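Local atomic coordinates of peptide methionine sulfoxide reductase MsrA (PDB entry 4D7L), a protein that probably repairs oxidised proteins by reducing the S-epimer of methionine sulfoxide back to methionine through thiol-disulfide exchange. Residues Gly85-Ser90 and Glu118-Pro123; Lys78-Thr83 and Val133-Ala138; Val126-Leu131 and Gln171-Ile176. All coordinates share one frame; numbering follows the deposited sequence.

Contact 1 of 3, residues Gly85-Ser90 and Glu118-Pro123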
loop_
_atom_site.group_PDB
_atom_site.type_symbol
_atom_site.label_atom_id
_atom_site.label_comp_id
_atom_site.label_asym_id
_atom_site.label_seq_id
_atom_site.Cartn_x
_atom_site.Cartn_y
_atom_site.Cartn_z
ATOM N N GLY A 85 -11.076 2.424 -13.922
ATOM C CA GLY A 85 -10.549 1.113 -14.260
ATOM C C GLY A 85 -10.252 0.233 -13.053
ATOM O O GLY A 85 -10.066 -0.971 -13.195
ATOM N N VAL A 86 -10.158 0.839 -11.870
ATOM C CA VAL A 86 -9.943 0.075 -10.630
ATOM C C VAL A 86 -11.293 -0.457 -10.187
ATOM O O VAL A 86 -12.262 0.293 -10.134
ATOM C CB VAL A 86 -9.295 0.939 -9.538
ATOM C CG1 VAL A 86 -9.293 0.212 -8.174
ATOM C CG2 VAL A 86 -7.871 1.313 -9.954
ATOM N N VAL A 87 -11.401 -1.758 -9.958
ATOM C CA VAL A 87 -12.732 -2.327 -9.727
ATOM C C VAL A 87 -12.942 -2.799 -8.286
ATOM O O VAL A 87 -14.075 -3.016 -7.880
ATOM C CB VAL A 87 -13.025 -3.500 -10.693
ATOM C CG1 VAL A 87 -13.149 -2.984 -12.121
ATOM C CG2 VAL A 87 -11.959 -4.556 -10.598
ATOM N N TYR A 88 -11.855 -2.933 -7.529
ATOM C CA TYR A 88 -11.908 -3.287 -6.106
ATOM C C TYR A 88 -10.618 -2.821 -5.444
ATOM O O TYR A 88 -9.549 -2.853 -6.070
ATOM C CB TYR A 88 -12.082 -4.801 -5.912
ATOM C CG TYR A 88 -12.020 -5.276 -4.464
ATOM C CD1 TYR A 88 -13.129 -5.164 -3.630
ATOM C CD2 TYR A 88 -10.849 -5.833 -3.934
ATOM C CE1 TYR A 88 -13.081 -5.602 -2.294
ATOM C CE2 TYR A 88 -10.783 -6.269 -2.603
ATOM C CZ TYR A 88 -11.908 -6.164 -1.795
ATOM O OH TYR A 88 -11.869 -6.587 -0.476
ATOM N N THR A 89 -10.710 -2.387 -4.190
ATOM C CA THR A 89 -9.515 -2.147 -3.380
ATOM C C THR A 89 -9.702 -2.687 -1.956
ATOM O O THR A 89 -10.832 -2.894 -1.504
ATOM C CB THR A 89 -9.154 -0.642 -3.257
ATOM O OG1 THR A 89 -10.192 0.037 -2.537
ATOM C CG2 THR A 89 -8.948 0.006 -4.633
ATOM N N SER A 90 -8.597 -2.919 -1.261
ATOM C CA SER A 90 -8.638 -3.136 0.193
ATOM C C SER A 90 -7.335 -2.611 0.775
ATOM O O SER A 90 -6.412 -2.284 0.024
ATOM C CB SER A 90 -8.841 -4.622 0.548
ATOM O OG SER A 90 -7.663 -5.383 0.295
ATOM N N GLU A 118 -4.299 -3.036 -1.774
ATOM C CA GLU A 118 -4.580 -4.029 -2.800
ATOM C C GLU A 118 -5.417 -3.335 -3.876
ATOM O O GLU A 118 -6.500 -2.846 -3.586
ATOM C CB GLU A 118 -5.348 -5.208 -2.208
ATOM C CG GLU A 118 -5.852 -6.214 -3.269
ATOM C CD GLU A 118 -6.799 -7.260 -2.704
ATOM O OE1 GLU A 118 -7.489 -6.989 -1.690
ATOM O OE2 GLU A 118 -6.862 -8.360 -3.291
ATOM N N VAL A 119 -4.894 -3.253 -5.093
ATOM C CA VAL A 119 -5.592 -2.596 -6.189
ATOM C C VAL A 119 -5.953 -3.627 -7.257
ATOM O O VAL A 119 -5.080 -4.178 -7.930
ATOM C CB VAL A 119 -4.735 -1.492 -6.810
ATOM C CG1 VAL A 119 -5.514 -0.767 -7.912
ATOM C CG2 VAL A 119 -4.302 -0.520 -5.741
ATOM N N VAL A 120 -7.234 -3.904 -7.387
ATOM C CA VAL A 120 -7.691 -4.823 -8.409
ATOM C C VAL A 120 -8.240 -4.020 -9.575
ATOM O O VAL A 120 -9.119 -3.191 -9.386
ATOM C CB VAL A 120 -8.767 -5.755 -7.877
ATOM C CG1 VAL A 120 -9.195 -6.733 -8.955
ATOM C CG2 VAL A 120 -8.240 -6.501 -6.639
ATOM N N TYR A 121 -7.751 -4.274 -10.787
ATOM C CA TYR A 121 -8.123 -3.394 -11.896
ATOM C C TYR A 121 -8.450 -4.157 -13.168
ATOM O O TYR A 121 -8.033 -5.295 -13.355
ATOM C CB TYR A 121 -7.000 -2.376 -12.167
ATOM C CG TYR A 121 -5.698 -3.018 -12.607
ATOM C CD1 TYR A 121 -4.812 -3.545 -11.670
ATOM C CD2 TYR A 121 -5.361 -3.106 -13.954
ATOM C CE1 TYR A 121 -3.623 -4.136 -12.059
ATOM C CE2 TYR A 121 -4.174 -3.706 -14.355
ATOM C CZ TYR A 121 -3.309 -4.212 -13.403
ATOM O OH TYR A 121 -2.141 -4.815 -13.804
ATOM N N ASP A 122 -9.220 -3.494 -14.031
ATOM C CA ASP A 122 -9.558 -3.987 -15.355
ATOM C C ASP A 122 -8.491 -3.492 -16.325
ATOM O O ASP A 122 -8.439 -2.296 -16.626
ATOM C CB ASP A 122 -10.941 -3.467 -15.784
ATOM C CG ASP A 122 -11.362 -3.958 -17.180
ATOM O OD1 ASP A 122 -10.516 -4.483 -17.950
ATOM O OD2 ASP A 122 -12.549 -3.774 -17.516
ATOM N N PRO A 123 -7.650 -4.407 -16.829
ATOM C CA PRO A 123 -6.519 -3.995 -17.668
ATOM C C PRO A 123 -6.950 -3.460 -19.026
ATOM O O PRO A 123 -6.124 -2.893 -19.731
ATOM C CB PRO A 123 -5.693 -5.287 -17.813
ATOM C CG PRO A 123 -6.654 -6.369 -17.595
ATOM C CD PRO A 123 -7.673 -5.861 -16.604
#

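Contact 2 of 3, residues Lys78-Thr83 and Val133-Ala138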
loop_
_atom_site.group_PDB
_atom_site.type_symbol
_atom_site.label_atom_id
_atom_site.label_comp_id
_atom_site.label_asym_id
_atom_site.label_seq_id
_atom_site.Cartn_x
_atom_site.Cartn_y
_atom_site.Cartn_z
ATOM N N LYS A 78 -8.266 5.559 -1.031
ATOM C CA LYS A 78 -9.233 6.474 -1.664
ATOM C C LYS A 78 -8.737 6.893 -3.048
ATOM O O LYS A 78 -9.508 6.919 -4.019
ATOM C CB LYS A 78 -9.487 7.694 -0.760
ATOM C CG LYS A 78 -10.509 8.740 -1.295
ATOM C CD LYS A 78 -10.762 9.785 -0.189
ATOM C CE LYS A 78 -11.557 11.026 -0.621
ATOM N NZ LYS A 78 -12.577 10.802 -1.665
ATOM N N LEU A 79 -7.450 7.212 -3.137
ATOM C CA LEU A 79 -6.830 7.585 -4.413
ATOM C C LEU A 79 -7.084 6.526 -5.473
ATOM O O LEU A 79 -7.453 6.822 -6.625
ATOM C CB LEU A 79 -5.316 7.762 -4.225
ATOM C CG LEU A 79 -4.545 8.067 -5.512
ATOM C CD1 LEU A 79 -4.790 9.532 -5.906
ATOM C CD2 LEU A 79 -3.074 7.756 -5.343
ATOM N N PHE A 80 -6.902 5.273 -5.085
ATOM C CA PHE A 80 -7.055 4.218 -6.079
ATOM C C PHE A 80 -8.499 3.794 -6.334
ATOM O O PHE A 80 -8.840 3.533 -7.495
ATOM C CB PHE A 80 -6.182 3.011 -5.691
ATOM C CG PHE A 80 -4.729 3.251 -5.974
ATOM C CD1 PHE A 80 -4.283 3.278 -7.291
ATOM C CD2 PHE A 80 -3.829 3.523 -4.948
ATOM C CE1 PHE A 80 -2.950 3.554 -7.589
ATOM C CE2 PHE A 80 -2.475 3.784 -5.230
ATOM C CZ PHE A 80 -2.040 3.809 -6.552
ATOM N N TRP A 81 -9.383 3.771 -5.328
ATOM C CA TRP A 81 -10.753 3.346 -5.667
ATOM C C TRP A 81 -11.433 4.404 -6.526
ATOM O O TRP A 81 -12.395 4.108 -7.230
ATOM C CB TRP A 81 -11.637 2.989 -4.432
ATOM C CG TRP A 81 -12.250 4.118 -3.633
ATOM C CD1 TRP A 81 -13.161 5.060 -4.060
ATOM C CD2 TRP A 81 -12.097 4.320 -2.225
ATOM N NE1 TRP A 81 -13.518 5.889 -3.001
ATOM C CE2 TRP A 81 -12.884 5.443 -1.865
ATOM C CE3 TRP A 81 -11.347 3.664 -1.229
ATOM C CZ2 TRP A 81 -12.932 5.938 -0.551
ATOM C CZ3 TRP A 81 -11.386 4.159 0.078
ATOM C CH2 TRP A 81 -12.187 5.278 0.409
ATOM N N GLU A 82 -10.927 5.631 -6.485
ATOM C CA GLU A 82 -11.473 6.691 -7.342
ATOM C C GLU A 82 -10.845 6.726 -8.731
ATOM O O GLU A 82 -11.222 7.540 -9.566
ATOM C CB GLU A 82 -11.308 8.050 -6.653
ATOM C CG GLU A 82 -12.264 8.159 -5.439
ATOM C CD GLU A 82 -12.213 9.499 -4.719
ATOM O OE1 GLU A 82 -11.282 10.297 -4.983
ATOM O OE2 GLU A 82 -13.105 9.725 -3.863
ATOM N N THR A 83 -9.917 5.820 -8.999
ATOM C CA THR A 83 -9.275 5.785 -10.313
ATOM C C THR A 83 -10.071 4.992 -11.335
ATOM O O THR A 83 -10.407 3.847 -11.078
ATOM C CB THR A 83 -7.881 5.163 -10.205
ATOM O OG1 THR A 83 -7.098 5.950 -9.309
ATOM C CG2 THR A 83 -7.210 5.123 -11.576
ATOM N N VAL A 133 2.719 4.561 -12.362
ATOM C CA VAL A 133 2.972 6.000 -12.511
ATOM C C VAL A 133 2.118 6.789 -11.519
ATOM O O VAL A 133 2.603 7.728 -10.861
ATOM C CB VAL A 133 2.687 6.478 -13.960
ATOM C CG1 VAL A 133 2.621 8.007 -14.034
ATOM C CG2 VAL A 133 3.749 5.934 -14.920
ATOM N N LYS A 134 0.855 6.391 -11.376
ATOM C CA LYS A 134 -0.030 7.087 -10.449
ATOM C C LYS A 134 0.501 7.004 -9.019
ATOM O O LYS A 134 0.508 7.993 -8.296
ATOM C CB LYS A 134 -1.444 6.516 -10.495
ATOM C CG LYS A 134 -2.438 7.410 -9.766
ATOM C CD LYS A 134 -3.837 6.870 -9.885
ATOM C CE LYS A 134 -4.713 7.778 -10.710
ATOM N NZ LYS A 134 -5.327 8.849 -9.877
ATOM N N ALA A 135 0.950 5.822 -8.619
ATOM C CA ALA A 135 1.565 5.664 -7.297
ATOM C C ALA A 135 2.804 6.548 -7.132
ATOM O O ALA A 135 2.964 7.220 -6.108
ATOM C CB ALA A 135 1.931 4.237 -7.059
ATOM N N MET A 136 3.695 6.520 -8.123
ATOM C CA MET A 136 4.929 7.315 -8.072
ATOM C C MET A 136 4.624 8.806 -7.911
ATOM O O MET A 136 5.293 9.512 -7.148
ATOM C CB MET A 136 5.784 7.096 -9.331
ATOM C CG MET A 136 6.655 5.845 -9.258
ATOM S SD MET A 136 7.914 5.919 -7.955
ATOM C CE MET A 136 9.186 6.927 -8.711
ATOM N N GLU A 137 3.617 9.288 -8.627
ATOM C CA GLU A 137 3.310 10.717 -8.626
ATOM C C GLU A 137 2.494 11.125 -7.397
ATOM O O GLU A 137 2.268 12.314 -7.151
ATOM C CB GLU A 137 2.588 11.099 -9.921
ATOM C CG GLU A 137 3.472 10.893 -11.158
ATOM C CD GLU A 137 2.839 11.372 -12.457
ATOM O OE1 GLU A 137 1.610 11.554 -12.493
ATOM O OE2 GLU A 137 3.582 11.569 -13.444
ATOM N N ALA A 138 2.056 10.136 -6.623
ATOM C CA ALA A 138 1.254 10.414 -5.432
ATOM C C ALA A 138 2.028 10.453 -4.115
ATOM O O ALA A 138 1.427 10.685 -3.071
ATOM C CB ALA A 138 0.140 9.391 -5.314
HETATM O O HOH W 1 -7.780 9.295 -7.996
#

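Contact 3 of 3, residues Val126-Leu131 and Gln171-Ile176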
loop_
_atom_site.group_PDB
_atom_site.type_symbol
_atom_site.label_atom_id
_atom_site.label_comp_id
_atom_site.label_asym_id
_atom_site.label_seq_id
_atom_site.Cartn_x
_atom_site.Cartn_y
_atom_site.Cartn_z
ATOM N N VAL A 126 -7.460 0.440 -17.454
ATOM C CA VAL A 126 -6.284 1.099 -16.892
ATOM C C VAL A 126 -5.157 0.079 -16.891
ATOM O O VAL A 126 -5.406 -1.097 -16.646
ATOM C CB VAL A 126 -6.550 1.643 -15.443
ATOM C CG1 VAL A 126 -6.804 0.497 -14.431
ATOM C CG2 VAL A 126 -5.373 2.483 -14.958
ATOM N N THR A 127 -3.926 0.497 -17.188
ATOM C CA THR A 127 -2.844 -0.478 -17.291
ATOM C C THR A 127 -1.982 -0.555 -16.021
ATOM O O THR A 127 -1.976 0.358 -15.194
ATOM C CB THR A 127 -1.908 -0.187 -18.475
ATOM O OG1 THR A 127 -1.173 1.011 -18.218
ATOM C CG2 THR A 127 -2.706 -0.033 -19.786
ATOM N N PHE A 128 -1.260 -1.660 -15.890
ATOM C CA PHE A 128 -0.227 -1.798 -14.866
ATOM C C PHE A 128 0.698 -0.583 -14.832
ATOM O O PHE A 128 0.946 0.005 -13.767
ATOM C CB PHE A 128 0.589 -3.056 -15.142
ATOM C CG PHE A 128 1.670 -3.306 -14.134
ATOM C CD1 PHE A 128 1.399 -4.017 -12.974
ATOM C CD2 PHE A 128 2.972 -2.862 -14.359
ATOM C CE1 PHE A 128 2.403 -4.261 -12.035
ATOM C CE2 PHE A 128 3.991 -3.105 -13.428
ATOM C CZ PHE A 128 3.704 -3.798 -12.257
ATOM N N ASP A 129 1.182 -0.198 -16.014
ATOM C CA ASP A 129 2.093 0.936 -16.165
ATOM C C ASP A 129 1.465 2.221 -15.599
ATOM O O ASP A 129 2.115 2.966 -14.878
ATOM C CB ASP A 129 2.436 1.154 -17.645
ATOM C CG ASP A 129 3.229 0.002 -18.259
ATOM O OD1 ASP A 129 3.673 -0.917 -17.527
ATOM O OD2 ASP A 129 3.353 -0.015 -19.500
ATOM N N GLU A 130 0.202 2.469 -15.942
ATOM C CA GLU A 130 -0.484 3.676 -15.480
ATOM C C GLU A 130 -0.634 3.709 -13.963
ATOM O O GLU A 130 -0.540 4.773 -13.343
ATOM C CB GLU A 130 -1.863 3.785 -16.147
ATOM C CG GLU A 130 -1.752 4.125 -17.632
ATOM C CD GLU A 130 -3.098 4.236 -18.340
ATOM O OE1 GLU A 130 -3.989 3.391 -18.110
ATOM O OE2 GLU A 130 -3.249 5.165 -19.156
ATOM N N LEU A 131 -0.882 2.550 -13.362
ATOM C CA LEU A 131 -1.059 2.497 -11.914
ATOM C C LEU A 131 0.281 2.704 -11.204
ATOM O O LEU A 131 0.335 3.330 -10.141
ATOM C CB LEU A 131 -1.704 1.158 -11.496
ATOM C CG LEU A 131 -3.175 1.008 -11.946
ATOM C CD1 LEU A 131 -3.676 -0.386 -11.657
ATOM C CD2 LEU A 131 -4.047 2.029 -11.203
ATOM N N GLN A 171 9.803 -6.470 -12.937
ATOM C CA GLN A 171 10.843 -5.873 -13.765
ATOM C C GLN A 171 10.311 -4.629 -14.478
ATOM O O GLN A 171 10.987 -3.607 -14.614
ATOM C CB GLN A 171 11.363 -6.901 -14.780
ATOM C CG GLN A 171 12.593 -6.409 -15.539
ATOM C CD GLN A 171 13.655 -5.809 -14.609
ATOM O OE1 GLN A 171 13.909 -6.313 -13.501
ATOM N NE2 GLN A 171 14.281 -4.731 -15.065
ATOM N N ARG A 172 9.069 -4.714 -14.918
ATOM C CA ARG A 172 8.441 -3.599 -15.577
ATOM C C ARG A 172 8.292 -2.388 -14.626
ATOM O O ARG A 172 8.537 -1.246 -15.006
ATOM C CB ARG A 172 7.114 -4.090 -16.138
ATOM C CG ARG A 172 6.359 -3.141 -16.929
ATOM C CD ARG A 172 5.363 -3.909 -17.790
ATOM N NE ARG A 172 4.837 -3.007 -18.786
ATOM C CZ ARG A 172 5.150 -3.035 -20.072
ATOM N NH1 ARG A 172 5.953 -3.982 -20.562
ATOM N NH2 ARG A 172 4.618 -2.122 -20.875
ATOM N N ALA A 173 7.903 -2.637 -13.379
ATOM C CA ALA A 173 7.792 -1.557 -12.403
ATOM C C ALA A 173 9.161 -0.929 -12.139
ATOM O O ALA A 173 9.305 0.302 -12.049
ATOM C CB ALA A 173 7.163 -2.079 -11.117
ATOM N N ARG A 174 10.190 -1.767 -12.035
ATOM C CA ARG A 174 11.533 -1.239 -11.851
ATOM C C ARG A 174 11.930 -0.302 -12.990
ATOM O O ARG A 174 12.580 0.718 -12.740
ATOM C CB ARG A 174 12.555 -2.371 -11.720
ATOM C CG ARG A 174 12.360 -3.192 -10.427
ATOM C CD ARG A 174 13.397 -4.324 -10.300
ATOM N NE ARG A 174 12.977 -5.230 -9.220
ATOM C CZ ARG A 174 12.629 -6.494 -9.410
ATOM N NH1 ARG A 174 12.676 -7.005 -10.636
ATOM N NH2 ARG A 174 12.233 -7.243 -8.380
ATOM N N GLU A 175 11.585 -0.654 -14.229
ATOM C CA GLU A 175 11.909 0.221 -15.361
ATOM C C GLU A 175 11.191 1.557 -15.269
ATOM O O GLU A 175 11.736 2.590 -15.643
ATOM C CB GLU A 175 11.589 -0.405 -16.726
ATOM C CG GLU A 175 12.595 -1.438 -17.148
ATOM C CD GLU A 175 12.367 -1.969 -18.558
ATOM O OE1 GLU A 175 11.949 -1.193 -19.464
ATOM O OE2 GLU A 175 12.546 -3.191 -18.727
ATOM N N ILE A 176 9.922 1.520 -14.896
ATOM C CA ILE A 176 9.183 2.759 -14.751
ATOM C C ILE A 176 9.800 3.539 -13.611
ATOM O O ILE A 176 10.148 4.712 -13.751
ATOM C CB ILE A 176 7.702 2.512 -14.492
ATOM C CG1 ILE A 176 7.050 1.901 -15.724
ATOM C CG2 ILE A 176 6.996 3.805 -14.137
ATOM C CD1 ILE A 176 5.638 1.386 -15.481
#

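Contact 1 of 3, residues Gly85-Ser90 and Glu118-Pro123
Val87 and Tyr88 both face Val120 across two antiparallel strands, 86-90 and 118-121, and so make a classic beta bulge in the mixed sheet at the core of MsrA. Val120 O takes Val87 N at 2.8 Å and Tyr88 N only weakly at 3.3 Å. The extra residue shifts the register by one: Val86 pairs with Tyr121 before the bulge, Tyr88 with Val120 after it. At the bulge the side chain of Val87 goes to neither face of the sheet and crosses that of Val120 at about a right angle, with Val87 CG2 3.9 Å from Val120 CG1.

The other side chains sort onto two faces. On the one that carries Val86, Thr89, Val119 and Tyr121, the isopropyl groups of Val86 and Val119 meet at about a right angle, Val86 CG2 lying 3.7 Å from Val119 CG1. Helices 73-81 and 128-137 both lie on this face, Phe80 meeting Val86 and Val119, Leu131 touching Val86 and Tyr121. Thr89 turns its hydroxyl to Glu77 and His51.

On the face of Tyr88, Ser90, Glu118 and Val120, the phenol ring is approached along its rim: Val120 CG2 sits near the ring plane, 3.8 Å from Tyr88 CD2, and Glu118 OE1 meets the ring edge at Tyr88 CE2. Carboxylate and ring planes are 86° apart. Glu118 reaches this position with CG opposite its own backbone N (chi1 172°) and an extended chain beyond. Arg58 forms a salt bridge with its other oxygen, OE2, which would probably favour the charged carboxylate. At the far end of the ladder, Ser90 OG, which is also bonded to the hydroxyl of Tyr207, donates to the anti lone pair of Glu118 OE1 at 2.6 Å.

Contact 2 of 3, residues Lys78-Thr83 and Val133-Ala138
The Phe80 ring meets Ala135 CB at its edge, close to the ring plane, with Phe80 CZ 4.0 Å from that methyl. Over one face of the same ring lies a methyl of its own neighbour, Leu79 CD2, displaced toward the rim, while Lys134 CD approaches Phe80 CE1 obliquely. The same leucine methyl, Leu79 CD2, also touches Ala138 CB at 3.6 Å, the shortest of the apolar contacts here. Both Phe80 and Ala135 rest in addition on Ile68 of strand 64-69, so the aromatic residue and the alanine share a neighbour in the sheet.

The longest side chain involved is that of Lys134, which runs antiparallel alongside Phe80, Leu79 and Thr83. It leaves its helix with CG trans to the backbone N (chi1 -168°) and then bends at chi3 and chi4, a course that lays CD and CE along Thr83; Lys134 CE comes to 3.3 Å from Thr83 OG1. In the alpha/beta fold of MsrA this is where the C-terminal turn of helix 73-81, the helix that follows the predicted active-site residue Cys72, packs beside the end of helix 128-137. The side chain of Leu79 lies about 11 Å from that of Cys72.

Polar atoms at the helix end are tied together around one carbonyl. Leu79 O accepts the hydroxyl of Thr83, with Thr83 OG1 2.8 Å away and tilted 22° from the carbonyl plane, and it also receives a hydrogen from a water. That water in turn accepts a weak bond from Lys134 NZ, at 3.1 Å.

Contact 3 of 3, residues Val126-Leu131 and Gln171-Ile176
A side-on salt bridge joins the first turn of helix 128-137 to the long helix 166-186, two helices that pack next to each other in the MsrA alpha/beta fold. The guanidinium of Arg172 presents NE and NH2 to the two carboxylate oxygens of Asp129: Arg172 NE donates to Asp129 OD1 at 2.7 Å and Arg172 NH2 to Asp129 OD2 at 2.8 Å. Each oxygen uses its syn lone pair, and the carboxylate and guanidinium planes are 7° apart. This bidentate geometry limits rotation of both groups and would be expected to favour their charged forms. The arginine arrives by an extended chain from CG to NE, with CG anti to the backbone N (chi1 -176°).

Beside the ion pair, Phe128 packs on the longer helix and directs its ring edge at the backbone: Ala173 N lies near the ring plane, 3.9 Å from Phe128 CE2, and Ala173 CB is 4.0 Å from Phe128 CZ. Thr127 stands at the N-cap of helix 128-137 and forms a capping box with Glu130, in which Glu130 N bonds to Thr127 OG1 and Thr127 N to Glu130 OE1. Asp129 is also flanked by the terminal methyl of Ile176, whose CD1 sits 3.6 Å from Asp129 CA.

In the fold
From the N terminus the chain runs through helix 73-81, turns into strand 86-94, and returns along strand 114-121 beside it; contact 1 closes this loop. Helix 128-137 follows, and contact 2 brings its end back against helix 73-81, so that contact 1 is nested inside the larger loop closed by contact 2. Contact 3 opens on the first turn of the same helix, after contact 1 has closed, and ends on helix 166-186; its segments alternate with those of contact 2, and the two cross. Helix 128-137 thus joins both helices, while Phe80, Leu131 and Tyr121 pack the three contacts against one another over the sheet.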